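Local coordinates for Lmo1340 protein (Listeria monocytogenes, PDB 4NLM) that is of unknown function but belongs to the YqgU-like beta-propeller family and is probably a surface lipoprotein, at residues Q48-W53 with V59-K64; G52-D57 with V94-D99; Q324-Y329 with V335-L340; F341-D346 with G350-L355. All blocks are in the same frame, centred on the assembly; numbering follows the deposited sequence.

Contacts 1, 3 and 4 are antiparallel hairpins with similar buried areas, whereas contact 2 is a small apolar touch between strands of separate sheets. Contacts 1 and 2 share Gly52 and Trp53 on strand 47-55; contacts 3 and 4 belong to one sheet, in which strands 334-337 and 343-346 are neighbours. Contacts 1, 2 and 3 are mainly buried. Contact 4, whose centre lies about 18 Å from the centre of the chain, is only partly so and carries more polar side-chain chemistry. The first and last sheets of the propeller meet where Val50 N pairs with Leu340 O and Phe341 packs near Val50 and Leu336, bringing contacts 1, 3 and 4 together.

Contact 1: Q48-W53 with V59-K64; sequences QRVVGW and VLLQTK
Val59 packs against two residues of strand 48-53, its CB 3.7 Å from Val50 CG1 and its CG1 3.7 Å from Trp53 CE3, approaching the indole obliquely. This is the tight, buried end of the hairpin. The indole is fixed from outside by a hydrogen bond from Trp53 NE1 to Leu327 O. On the other face, Val51 and Leu60 run alongside each other in the same direction, with Val51 CB 3.8 Å from Leu60 CD2; Ile96 covers both. Val51 N donates to Leu60 O at 2.8 Å.

The far end is looser and more open to solvent. Arg49 CG starts between the backbone N and the carbonyl carbon (chi1 65°), and the chain runs beside Gln62, their guanidinium and amide planes turned 61° apart. A water joins them, donating to Gln62 OE1 at 2.7 Å and receiving only a weak bond from Arg49 NE. Beyond it, Gln48 merely crosses Lys64, whose amine leads away from the contact. Gln62 O is gripped twice, by Gln48 N at 2.9 Å and Arg49 N at 3.2 Å, both from one face of its carbonyl plane. This is a classic beta bulge in the first hairpin of a propeller blade.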
loop_
_atom_site.group_PDB
_atom_site.type_symbol
_atom_site.label_atom_id
_atom_site.label_comp_id
_atom_site.label_asym_id
_atom_site.label_seq_id
_atom_site.Cartn_x
_atom_site.Cartn_y
_atom_site.Cartn_z
ATOM N N GLN A 48 -2.973 16.244 -7.631
ATOM C CA GLN A 48 -1.900 15.668 -6.818
ATOM C C GLN A 48 -1.873 14.158 -7.077
ATOM O O GLN A 48 -0.911 13.601 -7.568
ATOM C CB GLN A 48 -2.034 16.041 -5.340
ATOM C CG GLN A 48 -2.098 17.538 -5.130
ATOM C CD GLN A 48 -0.835 18.214 -5.629
ATOM O OE1 GLN A 48 0.271 17.851 -5.229
ATOM N NE2 GLN A 48 -0.992 19.166 -6.526
ATOM N N ARG A 49 -2.942 13.456 -6.711
ATOM C CA ARG A 49 -3.050 12.042 -6.996
ATOM C C ARG A 49 -4.438 11.528 -6.672
ATOM O O ARG A 49 -5.222 12.192 -6.001
ATOM C CB ARG A 49 -2.057 11.231 -6.163
ATOM C CG ARG A 49 -2.346 11.284 -4.658
ATOM C CD ARG A 49 -1.439 10.390 -3.831
ATOM N NE ARG A 49 -0.059 10.829 -3.894
ATOM C CZ ARG A 49 0.897 10.292 -4.654
ATOM N NH1 ARG A 49 2.108 10.804 -4.605
ATOM N NH2 ARG A 49 0.671 9.231 -5.431
ATOM N N VAL A 50 -4.746 10.331 -7.196
ATOM C CA VAL A 50 -5.817 9.499 -6.650
ATOM C C VAL A 50 -5.155 8.652 -5.566
ATOM O O VAL A 50 -4.183 7.964 -5.802
ATOM C CB VAL A 50 -6.460 8.633 -7.726
ATOM C CG1 VAL A 50 -7.345 7.555 -7.128
ATOM C CG2 VAL A 50 -7.264 9.529 -8.662
ATOM N N VAL A 51 -5.711 8.712 -4.342
ATOM C CA VAL A 51 -5.082 8.017 -3.229
ATOM C C VAL A 51 -5.427 6.512 -3.251
ATOM O O VAL A 51 -4.604 5.671 -2.936
ATOM C CB VAL A 51 -5.554 8.641 -1.908
ATOM C CG1 VAL A 51 -5.046 7.851 -0.692
ATOM C CG2 VAL A 51 -5.115 10.091 -1.835
ATOM N N GLY A 52 -6.650 6.198 -3.637
ATOM C CA GLY A 52 -7.140 4.818 -3.653
ATOM C C GLY A 52 -8.628 4.759 -3.831
ATOM O O GLY A 52 -9.268 5.751 -4.088
ATOM N N TRP A 53 -9.182 3.548 -3.671
ATOM C CA TRP A 53 -10.600 3.325 -3.792
ATOM C C TRP A 53 -11.335 3.706 -2.507
ATOM O O TRP A 53 -10.852 3.470 -1.403
ATOM C CB TRP A 53 -10.895 1.839 -4.025
ATOM C CG TRP A 53 -10.355 1.335 -5.335
ATOM C CD1 TRP A 53 -9.254 0.566 -5.511
ATOM C CD2 TRP A 53 -10.946 1.498 -6.602
ATOM N NE1 TRP A 53 -9.101 0.247 -6.832
ATOM C CE2 TRP A 53 -10.109 0.845 -7.534
ATOM C CE3 TRP A 53 -12.080 2.153 -7.064
ATOM C CZ2 TRP A 53 -10.400 0.806 -8.894
ATOM C CZ3 TRP A 53 -12.339 2.155 -8.398
ATOM C CH2 TRP A 53 -11.505 1.474 -9.306
ATOM N N VAL A 59 -13.337 6.889 -5.983
ATOM C CA VAL A 59 -11.977 6.999 -5.522
ATOM C C VAL A 59 -11.817 8.268 -4.687
ATOM O O VAL A 59 -12.646 9.165 -4.746
ATOM C CB VAL A 59 -10.969 7.020 -6.686
ATOM C CG1 VAL A 59 -11.099 5.723 -7.462
ATOM C CG2 VAL A 59 -11.121 8.269 -7.563
ATOM N N LEU A 60 -10.737 8.282 -3.909
ATOM C CA LEU A 60 -10.315 9.462 -3.166
ATOM C C LEU A 60 -9.339 10.298 -4.019
ATOM O O LEU A 60 -8.289 9.819 -4.333
ATOM C CB LEU A 60 -9.670 9.046 -1.838
ATOM C CG LEU A 60 -9.166 10.178 -0.952
ATOM C CD1 LEU A 60 -10.278 11.116 -0.591
ATOM C CD2 LEU A 60 -8.472 9.632 0.278
ATOM N N LEU A 61 -9.803 11.483 -4.355
ATOM C CA LEU A 61 -9.072 12.432 -5.206
ATOM C C LEU A 61 -8.477 13.543 -4.382
ATOM O O LEU A 61 -9.163 14.194 -3.615
ATOM C CB LEU A 61 -10.060 13.017 -6.216
ATOM C CG LEU A 61 -9.532 14.097 -7.123
ATOM C CD1 LEU A 61 -8.376 13.642 -8.015
ATOM C CD2 LEU A 61 -10.642 14.712 -7.966
ATOM N N GLN A 62 -7.186 13.783 -4.596
ATOM C CA GLN A 62 -6.428 14.852 -3.930
ATOM C C GLN A 62 -5.948 15.862 -4.970
ATOM O O GLN A 62 -5.261 15.515 -5.929
ATOM C CB GLN A 62 -5.248 14.248 -3.199
ATOM C CG GLN A 62 -4.439 15.262 -2.384
ATOM C CD GLN A 62 -3.211 14.647 -1.791
ATOM O OE1 GLN A 62 -3.185 13.448 -1.506
ATOM N NE2 GLN A 62 -2.201 15.469 -1.536
ATOM N N THR A 63 -6.344 17.110 -4.749
ATOM C CA THR A 63 -5.946 18.231 -5.611
ATOM C C THR A 63 -5.502 19.369 -4.690
ATOM O O THR A 63 -5.729 19.338 -3.475
ATOM C CB THR A 63 -7.110 18.715 -6.472
ATOM O OG1 THR A 63 -8.215 19.127 -5.660
ATOM C CG2 THR A 63 -7.577 17.652 -7.463
ATOM N N LYS A 64 -4.854 20.372 -5.276
ATOM C CA LYS A 64 -4.365 21.516 -4.498
ATOM C C LYS A 64 -4.426 22.778 -5.325
ATOM O O LYS A 64 -4.002 22.806 -6.498
ATOM C CB LYS A 64 -2.916 21.295 -4.032
ATOM C CG LYS A 64 -2.392 22.404 -3.126
ATOM C CD LYS A 64 -0.997 22.121 -2.613
ATOM C CE LYS A 64 -0.480 23.289 -1.788
ATOM N NZ LYS A 64 0.952 23.114 -1.423
HETATM O O HOH W 1 -0.895 12.166 -0.964
#

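Contact 2: G52-D57 with V94-D99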
loop_
_atom_site.group_PDB
_atom_site.type_symbol
_atom_site.label_atom_id
_atom_site.label_comp_id
_atom_site.label_asym_id
_atom_site.label_seq_id
_atom_site.Cartn_x
_atom_site.Cartn_y
_atom_site.Cartn_z
ATOM N N GLY A 52 -6.650 6.198 -3.637
ATOM C CA GLY A 52 -7.140 4.818 -3.653
ATOM C C GLY A 52 -8.628 4.759 -3.831
ATOM O O GLY A 52 -9.268 5.751 -4.088
ATOM N N TRP A 53 -9.182 3.548 -3.671
ATOM C CA TRP A 53 -10.600 3.325 -3.792
ATOM C C TRP A 53 -11.335 3.706 -2.507
ATOM O O TRP A 53 -10.852 3.470 -1.403
ATOM C CB TRP A 53 -10.895 1.839 -4.025
ATOM C CG TRP A 53 -10.355 1.335 -5.335
ATOM C CD1 TRP A 53 -9.254 0.566 -5.511
ATOM C CD2 TRP A 53 -10.946 1.498 -6.602
ATOM N NE1 TRP A 53 -9.101 0.247 -6.832
ATOM C CE2 TRP A 53 -10.109 0.845 -7.534
ATOM C CE3 TRP A 53 -12.080 2.153 -7.064
ATOM C CZ2 TRP A 53 -10.400 0.806 -8.894
ATOM C CZ3 TRP A 53 -12.339 2.155 -8.398
ATOM C CH2 TRP A 53 -11.505 1.474 -9.306
ATOM N N LEU A 54 -12.527 4.260 -2.687
ATOM C CA LEU A 54 -13.475 4.447 -1.572
ATOM C C LEU A 54 -14.662 3.506 -1.629
ATOM O O LEU A 54 -15.292 3.253 -0.593
ATOM C CB LEU A 54 -13.965 5.890 -1.518
ATOM C CG LEU A 54 -12.898 6.936 -1.206
ATOM C CD1 LEU A 54 -13.506 8.316 -1.253
ATOM C CD2 LEU A 54 -12.242 6.672 0.123
ATOM N N SER A 55 -14.962 2.991 -2.824
ATOM C CA SER A 55 -16.073 2.065 -3.037
ATOM C C SER A 55 -15.832 1.428 -4.391
ATOM O O SER A 55 -14.896 1.786 -5.077
ATOM C CB SER A 55 -17.399 2.811 -3.058
ATOM O OG SER A 55 -17.628 3.529 -4.251
ATOM N N LYS A 56 -16.729 0.545 -4.822
ATOM C CA LYS A 56 -16.536 -0.103 -6.113
ATOM C C LYS A 56 -16.581 0.893 -7.266
ATOM O O LYS A 56 -16.082 0.599 -8.348
ATOM C CB LYS A 56 -17.526 -1.235 -6.367
ATOM C CG LYS A 56 -18.945 -0.795 -6.468
ATOM C CD LYS A 56 -19.856 -1.981 -6.722
ATOM C CE LYS A 56 -21.301 -1.552 -6.741
ATOM N NZ LYS A 56 -22.200 -2.693 -7.072
ATOM N N ASP A 57 -17.234 2.031 -7.057
ATOM C CA ASP A 57 -17.333 3.004 -8.141
ATOM C C ASP A 57 -16.803 4.371 -7.812
ATOM O O ASP A 57 -17.140 5.338 -8.507
ATOM C CB ASP A 57 -18.734 3.115 -8.714
ATOM C CG ASP A 57 -19.744 3.541 -7.720
ATOM O OD1 ASP A 57 -19.388 3.745 -6.573
ATOM O OD2 ASP A 57 -20.944 3.630 -8.091
ATOM N N VAL A 94 -1.416 10.180 3.401
ATOM C CA VAL A 94 -2.871 9.985 3.410
ATOM C C VAL A 94 -3.125 8.523 3.186
ATOM O O VAL A 94 -2.607 7.965 2.225
ATOM C CB VAL A 94 -3.588 10.773 2.306
ATOM C CG1 VAL A 94 -5.085 10.659 2.443
ATOM C CG2 VAL A 94 -3.150 12.237 2.265
ATOM N N GLN A 95 -3.913 7.915 4.039
ATOM C CA GLN A 95 -4.312 6.517 3.850
ATOM C C GLN A 95 -5.795 6.371 4.078
ATOM O O GLN A 95 -6.404 7.105 4.864
ATOM C CB GLN A 95 -3.605 5.597 4.826
ATOM C CG GLN A 95 -2.148 5.370 4.542
ATOM C CD GLN A 95 -1.594 4.201 5.347
ATOM O OE1 GLN A 95 -2.349 3.345 5.862
ATOM N NE2 GLN A 95 -0.300 4.139 5.437
ATOM N N ILE A 96 -6.363 5.429 3.349
ATOM C CA ILE A 96 -7.775 5.033 3.491
ATOM C C ILE A 96 -7.841 3.833 4.432
ATOM O O ILE A 96 -7.028 2.926 4.337
ATOM C CB ILE A 96 -8.360 4.681 2.116
ATOM C CG1 ILE A 96 -8.285 5.901 1.201
ATOM C CG2 ILE A 96 -9.769 4.145 2.213
ATOM C CD1 ILE A 96 -8.327 5.559 -0.278
ATOM N N SER A 97 -8.780 3.864 5.381
ATOM C CA SER A 97 -8.889 2.786 6.356
ATOM C C SER A 97 -9.262 1.458 5.693
ATOM O O SER A 97 -9.878 1.441 4.621
ATOM C CB SER A 97 -9.927 3.138 7.414
ATOM O OG SER A 97 -11.233 3.123 6.888
ATOM N N PRO A 98 -8.892 0.350 6.340
ATOM C CA PRO A 98 -9.187 -0.952 5.759
ATOM C C PRO A 98 -10.684 -1.194 5.510
ATOM O O PRO A 98 -11.014 -1.962 4.618
ATOM C CB PRO A 98 -8.639 -1.910 6.831
ATOM C CG PRO A 98 -7.507 -1.153 7.457
ATOM C CD PRO A 98 -8.031 0.236 7.522
ATOM N N ASP A 99 -11.551 -0.530 6.269
ATOM C CA ASP A 99 -12.993 -0.691 6.115
ATOM C C ASP A 99 -13.589 0.437 5.255
ATOM O O ASP A 99 -14.823 0.520 5.137
ATOM C CB ASP A 99 -13.702 -0.817 7.490
ATOM C CG ASP A 99 -13.558 0.425 8.369
ATOM O OD1 ASP A 99 -12.889 1.381 7.977
ATOM O OD2 ASP A 99 -14.104 0.435 9.492
#
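The flat group facing Ile96 is the peptide carbonyl of Trp53: Ile96 CD1 lies 3.5 Å from Trp53 O, and Ile96 CG2 lies 3.8 Å from the same oxygen. The indole of Trp53 leads away from Ile96; Val59 CG1 meets it obliquely, and its NE1 hydrogen-bonds to Leu327 O. Gly52 has no side chain, which lets Ile96 CD1 come within 3.7 Å of Gly52 CA. Ile96 thus spreads its two branches over the backbone of strand 52-53: CG1 stands anti to the carbonyl carbon (chi1 -61°) and carries CD1 toward Gly52, while CG2 turns to Leu54. Leu54 completes the patch, crossing Ile96 at about a right angle with Leu54 CD2 4.1 Å from Ile96 CD1. The joint is therefore apolar apart from the carbonyl oxygen.

The chain turns a corner at Leu54 and leaves its strand after Ile96, and a serine-aspartate pair lies just beyond each point. Ser55, one of two bulge residues facing Ser58, donates through OG to Asp57 OD1. Ser97 OG donates to Asp99 OD1 and accepts from the backbone of Arg101 and Asn102. Strands 47-55 and 90-96 open two successive four-stranded sheets, so the contact is apolar blade-to-blade packing of a beta propeller.

Contact 3: Q324-Y329 with V335-L340; sequences QPILSY and VLYGYL
Pro325 sits on the ring of Tyr339 in the antiparallel hairpin of strands 326-328 and 334-337, which forms part of the last sheet of the propeller. Pro325 CD lies 3.8 Å from the centroid of the Tyr339 ring, 20° off the normal, a CH-pi contact over one face. Gln324 follows beside it, wedged between two aromatic rings. Its extended chain brings Gln324 CG to 3.9 Å from Tyr339 CE2, while its amide lies almost parallel to the ring of Tyr337, the planes 9° apart, with Gln324 CD 3.6 Å from Tyr337 OH. Ile326 CG2 meets that ring at its edge, 3.7 Å from Tyr337 CD1, whereas Ile326 CB rests on Val335 CG1.

The backbone holds these groups in place. Pro325 O accepts from Gly338 N, and Leu327 and Leu336 exchange a reciprocal pair of bonds, making them the hydrogen-bonded pair of the ladder. Further out, Tyr337 OH bonds to Asp322 O and Gln324 NE2 to Asp322 OD2, so the residue two before Gln324 positions both the phenol and the amide. Ser328 OG is held by Asp276 and Asn278, and Leu285 and Phe287 of strand 284-289 cover Ile326. The other end of the amide is tied by water: one molecule donates to Gln324 OE1 at an unusually short distance and accepts from Tyr339 N at 3.0 Å.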
loop_
_atom_site.group_PDB
_atom_site.type_symbol
_atom_site.label_atom_id
_atom_site.label_comp_id
_atom_site.label_asym_id
_atom_site.label_seq_id
_atom_site.Cartn_x
_atom_site.Cartn_y
_atom_site.Cartn_z
ATOM N N GLN A 324 4.276 -0.202 -12.729
ATOM C CA GLN A 324 3.933 0.968 -11.930
ATOM C C GLN A 324 2.960 0.480 -10.859
ATOM O O GLN A 324 2.429 -0.623 -10.971
ATOM C CB GLN A 324 3.305 2.070 -12.777
ATOM C CG GLN A 324 4.195 2.490 -13.946
ATOM C CD GLN A 324 3.645 3.639 -14.745
ATOM O OE1 GLN A 324 2.593 4.173 -14.446
ATOM N NE2 GLN A 324 4.392 4.047 -15.754
ATOM N N PRO A 325 2.701 1.275 -9.826
ATOM C CA PRO A 325 1.806 0.797 -8.767
ATOM C C PRO A 325 0.429 0.408 -9.275
ATOM O O PRO A 325 -0.116 1.000 -10.206
ATOM C CB PRO A 325 1.762 2.001 -7.820
ATOM C CG PRO A 325 3.092 2.659 -7.975
ATOM C CD PRO A 325 3.330 2.553 -9.451
ATOM N N ILE A 326 -0.149 -0.562 -8.557
ATOM C CA ILE A 326 -1.491 -1.105 -8.823
ATOM C C ILE A 326 -2.231 -1.336 -7.511
ATOM O O ILE A 326 -1.627 -1.711 -6.542
ATOM C CB ILE A 326 -1.464 -2.379 -9.663
ATOM C CG1 ILE A 326 -0.407 -3.372 -9.152
ATOM C CG2 ILE A 326 -1.273 -2.035 -11.137
ATOM C CD1 ILE A 326 -0.480 -4.751 -9.823
ATOM N N LEU A 327 -3.535 -1.103 -7.549
ATOM C CA LEU A 327 -4.361 -1.293 -6.333
ATOM C C LEU A 327 -5.762 -1.692 -6.761
ATOM O O LEU A 327 -6.491 -0.947 -7.425
ATOM C CB LEU A 327 -4.415 0.011 -5.542
ATOM C CG LEU A 327 -5.276 -0.082 -4.278
ATOM C CD1 LEU A 327 -4.725 -1.052 -3.258
ATOM C CD2 LEU A 327 -5.409 1.311 -3.680
ATOM N N SER A 328 -6.201 -2.843 -6.262
ATOM C CA SER A 328 -7.549 -3.304 -6.498
ATOM C C SER A 328 -8.481 -2.892 -5.373
ATOM O O SER A 328 -8.075 -2.373 -4.351
ATOM C CB SER A 328 -7.583 -4.824 -6.672
ATOM O OG SER A 328 -7.339 -5.496 -5.456
ATOM N N TYR A 329 -9.759 -3.133 -5.632
ATOM C CA TYR A 329 -10.819 -2.921 -4.655
ATOM C C TYR A 329 -11.243 -4.279 -4.064
ATOM O O TYR A 329 -10.815 -5.320 -4.534
ATOM C CB TYR A 329 -11.989 -2.144 -5.286
ATOM C CG TYR A 329 -13.106 -1.864 -4.298
ATOM C CD1 TYR A 329 -12.880 -1.012 -3.212
ATOM C CD2 TYR A 329 -14.349 -2.476 -4.415
ATOM C CE1 TYR A 329 -13.870 -0.783 -2.282
ATOM C CE2 TYR A 329 -15.334 -2.268 -3.483
ATOM C CZ TYR A 329 -15.096 -1.411 -2.421
ATOM O OH TYR A 329 -16.092 -1.201 -1.487
ATOM N N VAL A 335 -8.811 -2.057 -11.328
ATOM C CA VAL A 335 -7.538 -1.882 -10.628
ATOM C C VAL A 335 -6.973 -0.520 -11.007
ATOM O O VAL A 335 -6.843 -0.188 -12.195
ATOM C CB VAL A 335 -6.569 -2.996 -11.049
ATOM C CG1 VAL A 335 -5.165 -2.771 -10.511
ATOM C CG2 VAL A 335 -7.102 -4.359 -10.647
ATOM N N LEU A 336 -6.680 0.297 -10.004
ATOM C CA LEU A 336 -5.996 1.580 -10.252
ATOM C C LEU A 336 -4.578 1.274 -10.647
ATOM O O LEU A 336 -3.937 0.389 -10.110
ATOM C CB LEU A 336 -6.041 2.453 -9.011
ATOM C CG LEU A 336 -7.433 2.997 -8.645
ATOM C CD1 LEU A 336 -7.442 3.507 -7.212
ATOM C CD2 LEU A 336 -7.846 4.091 -9.620
ATOM N N TYR A 337 -4.057 2.097 -11.562
ATOM C CA TYR A 337 -2.730 1.905 -12.113
ATOM C C TYR A 337 -2.003 3.234 -12.264
ATOM O O TYR A 337 -2.593 4.199 -12.736
ATOM C CB TYR A 337 -2.833 1.245 -13.506
ATOM C CG TYR A 337 -1.535 1.133 -14.286
ATOM C CD1 TYR A 337 -0.527 0.320 -13.860
ATOM C CD2 TYR A 337 -1.324 1.871 -15.451
ATOM C CE1 TYR A 337 0.652 0.197 -14.547
ATOM C CE2 TYR A 337 -0.141 1.780 -16.169
ATOM C CZ TYR A 337 0.854 0.949 -15.718
ATOM O OH TYR A 337 2.040 0.900 -16.444
ATOM N N GLY A 338 -0.727 3.225 -11.896
ATOM C CA GLY A 338 0.165 4.383 -12.123
ATOM C C GLY A 338 0.673 4.961 -10.841
ATOM O O GLY A 338 0.063 4.779 -9.768
ATOM N N TYR A 339 1.731 5.758 -10.934
ATOM C CA TYR A 339 2.251 6.405 -9.758
ATOM C C TYR A 339 1.239 7.337 -9.115
ATOM O O TYR A 339 1.308 7.553 -7.882
ATOM C CB TYR A 339 3.551 7.179 -10.089
ATOM C CG TYR A 339 4.709 6.224 -10.323
ATOM C CD1 TYR A 339 5.317 5.585 -9.249
ATOM C CD2 TYR A 339 5.136 5.912 -11.584
ATOM C CE1 TYR A 339 6.316 4.666 -9.429
ATOM C CE2 TYR A 339 6.173 5.003 -11.792
ATOM C CZ TYR A 339 6.764 4.394 -10.707
ATOM O OH TYR A 339 7.777 3.485 -10.857
ATOM N N LEU A 340 0.299 7.886 -9.895
ATOM C CA LEU A 340 -0.725 8.781 -9.369
ATOM C C LEU A 340 -2.127 8.127 -9.375
ATOM O O LEU A 340 -3.110 8.814 -9.108
ATOM C CB LEU A 340 -0.748 10.092 -10.138
ATOM C CG LEU A 340 0.572 10.818 -10.172
ATOM C CD1 LEU A 340 0.380 12.129 -10.909
ATOM C CD2 LEU A 340 1.153 11.072 -8.786
HETATM O O HOH W 2 2.417 6.515 -13.725
#

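Contact 4: F341-D346 with G350-L355; sequences FDKVID and GKMYNL
Val344 and Leu355 form the apolar centre, crossing obliquely with Val344 CG2 4.2 Å from Leu355 CD2. Leu334 and Leu336 of the preceding strand extend this patch around Val344. On the opposite face of the hairpin, Ile345 runs beside the selenomethionine Met352 in the same direction, with Ile345 CG1 3.6 Å from Met352 CE; Met352 has two conformers, so the exact fit is doubtful.

The backbone ladder runs between these two faces. Val344 and Tyr353 exchange a reciprocal pair of bonds, and Leu355 N donates to Asp342 O at 2.8 Å. At the turn Asp346 N donates to Lys351 O, and Gly350 N returns to Asp346 O. Phe341 O, by contrast, is buried without a partner in the model.

Outward the contact turns polar. Lys343 and Asn354 lie alongside each other, the amine folded back at chi4 (-42°); Lys343 NZ lies 2.5 Å from Asn354 OD1, very short for a hydrogen bond, so its detail is doubtful. A water donates to Asp346 OD2 at 2.9 Å and to Tyr353 OH at 2.6 Å, entering at the edge of the ring. Asp346 OD1 is taken by Lys348 N, and Tyr353 OH also pairs with Glu36. Backbone bonds and the Asp346-water-Tyr353 bridge thus pair the polar atoms along this edge.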
loop_
_atom_site.group_PDB
_atom_site.type_symbol
_atom_site.label_atom_id
_atom_site.label_comp_id
_atom_site.label_asym_id
_atom_site.label_seq_id
_atom_site.Cartn_x
_atom_site.Cartn_y
_atom_site.Cartn_z
ATOM N N PHE A 341 -2.207 6.836 -9.748
ATOM C CA PHE A 341 -3.468 6.102 -9.843
ATOM C C PHE A 341 -4.465 6.857 -10.708
ATOM O O PHE A 341 -5.660 6.939 -10.401
ATOM C CB PHE A 341 -4.070 5.775 -8.451
ATOM C CG PHE A 341 -3.368 4.686 -7.685
ATOM C CD1 PHE A 341 -2.697 3.655 -8.285
ATOM C CD2 PHE A 341 -3.476 4.673 -6.307
ATOM C CE1 PHE A 341 -2.079 2.671 -7.526
ATOM C CE2 PHE A 341 -2.879 3.690 -5.546
ATOM C CZ PHE A 341 -2.183 2.671 -6.147
ATOM N N ASP A 342 -3.974 7.339 -11.856
ATOM C CA ASP A 342 -4.802 8.099 -12.763
ATOM C C ASP A 342 -5.417 7.296 -13.900
ATOM O O ASP A 342 -6.176 7.847 -14.701
ATOM C CB ASP A 342 -3.996 9.286 -13.336
ATOM C CG ASP A 342 -2.774 8.855 -14.083
ATOM O OD1 ASP A 342 -2.106 7.879 -13.750
ATOM O OD2 ASP A 342 -2.447 9.532 -15.072
ATOM N N LYS A 343 -5.134 5.994 -13.922
ATOM C CA LYS A 343 -5.711 5.059 -14.885
ATOM C C LYS A 343 -6.363 3.889 -14.158
ATOM O O LYS A 343 -6.029 3.589 -13.017
ATOM C CB LYS A 343 -4.656 4.577 -15.903
ATOM C CG LYS A 343 -4.097 5.712 -16.729
ATOM C CD LYS A 343 -3.125 5.318 -17.838
ATOM C CE LYS A 343 -2.423 6.537 -18.460
ATOM N NZ LYS A 343 -3.367 7.668 -18.674
ATOM N N VAL A 344 -7.284 3.245 -14.864
ATOM C CA VAL A 344 -7.966 2.069 -14.371
ATOM C C VAL A 344 -7.841 0.947 -15.385
ATOM O O VAL A 344 -8.077 1.159 -16.571
ATOM C CB VAL A 344 -9.467 2.330 -14.111
ATOM C CG1 VAL A 344 -10.212 1.049 -13.737
ATOM C CG2 VAL A 344 -9.627 3.357 -13.018
ATOM N N ILE A 345 -7.417 -0.217 -14.923
ATOM C CA ILE A 345 -7.391 -1.413 -15.745
ATOM C C ILE A 345 -8.544 -2.323 -15.353
ATOM O O ILE A 345 -8.793 -2.589 -14.168
ATOM C CB ILE A 345 -6.096 -2.204 -15.505
ATOM C CG1 ILE A 345 -4.865 -1.330 -15.773
ATOM C CG2 ILE A 345 -6.116 -3.500 -16.318
ATOM C CD1 ILE A 345 -3.567 -1.993 -15.388
ATOM N N ASP A 346 -9.294 -2.816 -16.340
ATOM C CA ASP A 346 -10.327 -3.814 -16.091
ATOM C C ASP A 346 -9.648 -5.168 -16.321
ATOM O O ASP A 346 -9.321 -5.525 -17.446
ATOM C CB ASP A 346 -11.515 -3.572 -17.024
ATOM C CG ASP A 346 -12.653 -4.517 -16.804
ATOM O OD1 ASP A 346 -12.406 -5.661 -16.390
ATOM O OD2 ASP A 346 -13.797 -4.090 -17.075
ATOM N N GLY A 350 -9.146 -6.619 -19.968
ATOM C CA GLY A 350 -7.876 -6.076 -20.376
ATOM C C GLY A 350 -7.939 -4.596 -20.756
ATOM O O GLY A 350 -6.912 -3.994 -21.078
ATOM N N LYS A 351 -9.129 -4.005 -20.792
ATOM C CA LYS A 351 -9.233 -2.605 -21.190
ATOM C C LYS A 351 -8.701 -1.652 -20.141
ATOM O O LYS A 351 -8.821 -1.886 -18.943
ATOM C CB LYS A 351 -10.676 -2.220 -21.505
ATOM C CG LYS A 351 -11.195 -2.821 -22.789
ATOM C CD LYS A 351 -12.585 -2.302 -23.146
ATOM C CE LYS A 351 -12.619 -0.814 -23.459
ATOM N NZ LYS A 351 -11.708 -0.414 -24.566
HETATM N N MSE A 352 -8.132 -0.557 -20.621
HETATM C CA MSE A 352 -7.567 0.484 -19.758
HETATM C C MSE A 352 -8.329 1.761 -20.004
HETATM O O MSE A 352 -8.784 2.017 -21.131
HETATM C CB MSE A 352 -6.076 0.617 -20.029
HETATM C CG MSE A 352 -5.400 1.570 -19.050
HETATM SE SE MSE A 352 -3.441 1.303 -19.088
HETATM C CE MSE A 352 -3.345 -0.657 -18.919
ATOM N N TYR A 353 -8.479 2.562 -18.951
ATOM C CA TYR A 353 -9.225 3.806 -18.990
ATOM C C TYR A 353 -8.477 4.905 -18.286
ATOM O O TYR A 353 -7.853 4.682 -17.265
ATOM C CB TYR A 353 -10.549 3.637 -18.278
ATOM C CG TYR A 353 -11.378 2.524 -18.837
ATOM C CD1 TYR A 353 -11.245 1.225 -18.361
ATOM C CD2 TYR A 353 -12.303 2.773 -19.828
ATOM C CE1 TYR A 353 -12.006 0.194 -18.887
ATOM C CE2 TYR A 353 -13.052 1.756 -20.375
ATOM C CZ TYR A 353 -12.918 0.470 -19.894
ATOM O OH TYR A 353 -13.688 -0.527 -20.453
ATOM N N ASN A 354 -8.566 6.106 -18.818
ATOM C CA ASN A 354 -8.003 7.264 -18.157
ATOM C C ASN A 354 -9.063 7.784 -17.205
ATOM O O ASN A 354 -10.165 8.130 -17.599
ATOM C CB ASN A 354 -7.675 8.333 -19.185
ATOM C CG ASN A 354 -6.538 7.936 -20.104
ATOM O OD1 ASN A 354 -5.596 7.273 -19.699
ATOM N ND2 ASN A 354 -6.614 8.370 -21.353
ATOM N N LEU A 355 -8.749 7.772 -15.922
ATOM C CA LEU A 355 -9.658 8.284 -14.897
ATOM C C LEU A 355 -9.442 9.801 -14.712
ATOM O O LEU A 355 -10.400 10.557 -14.582
ATOM C CB LEU A 355 -9.451 7.517 -13.600
ATOM C CG LEU A 355 -10.252 7.999 -12.409
ATOM C CD1 LEU A 355 -11.746 7.932 -12.692
ATOM C CD2 LEU A 355 -9.887 7.137 -11.216
HETATM O O HOH W 3 -13.931 -2.958 -19.716
#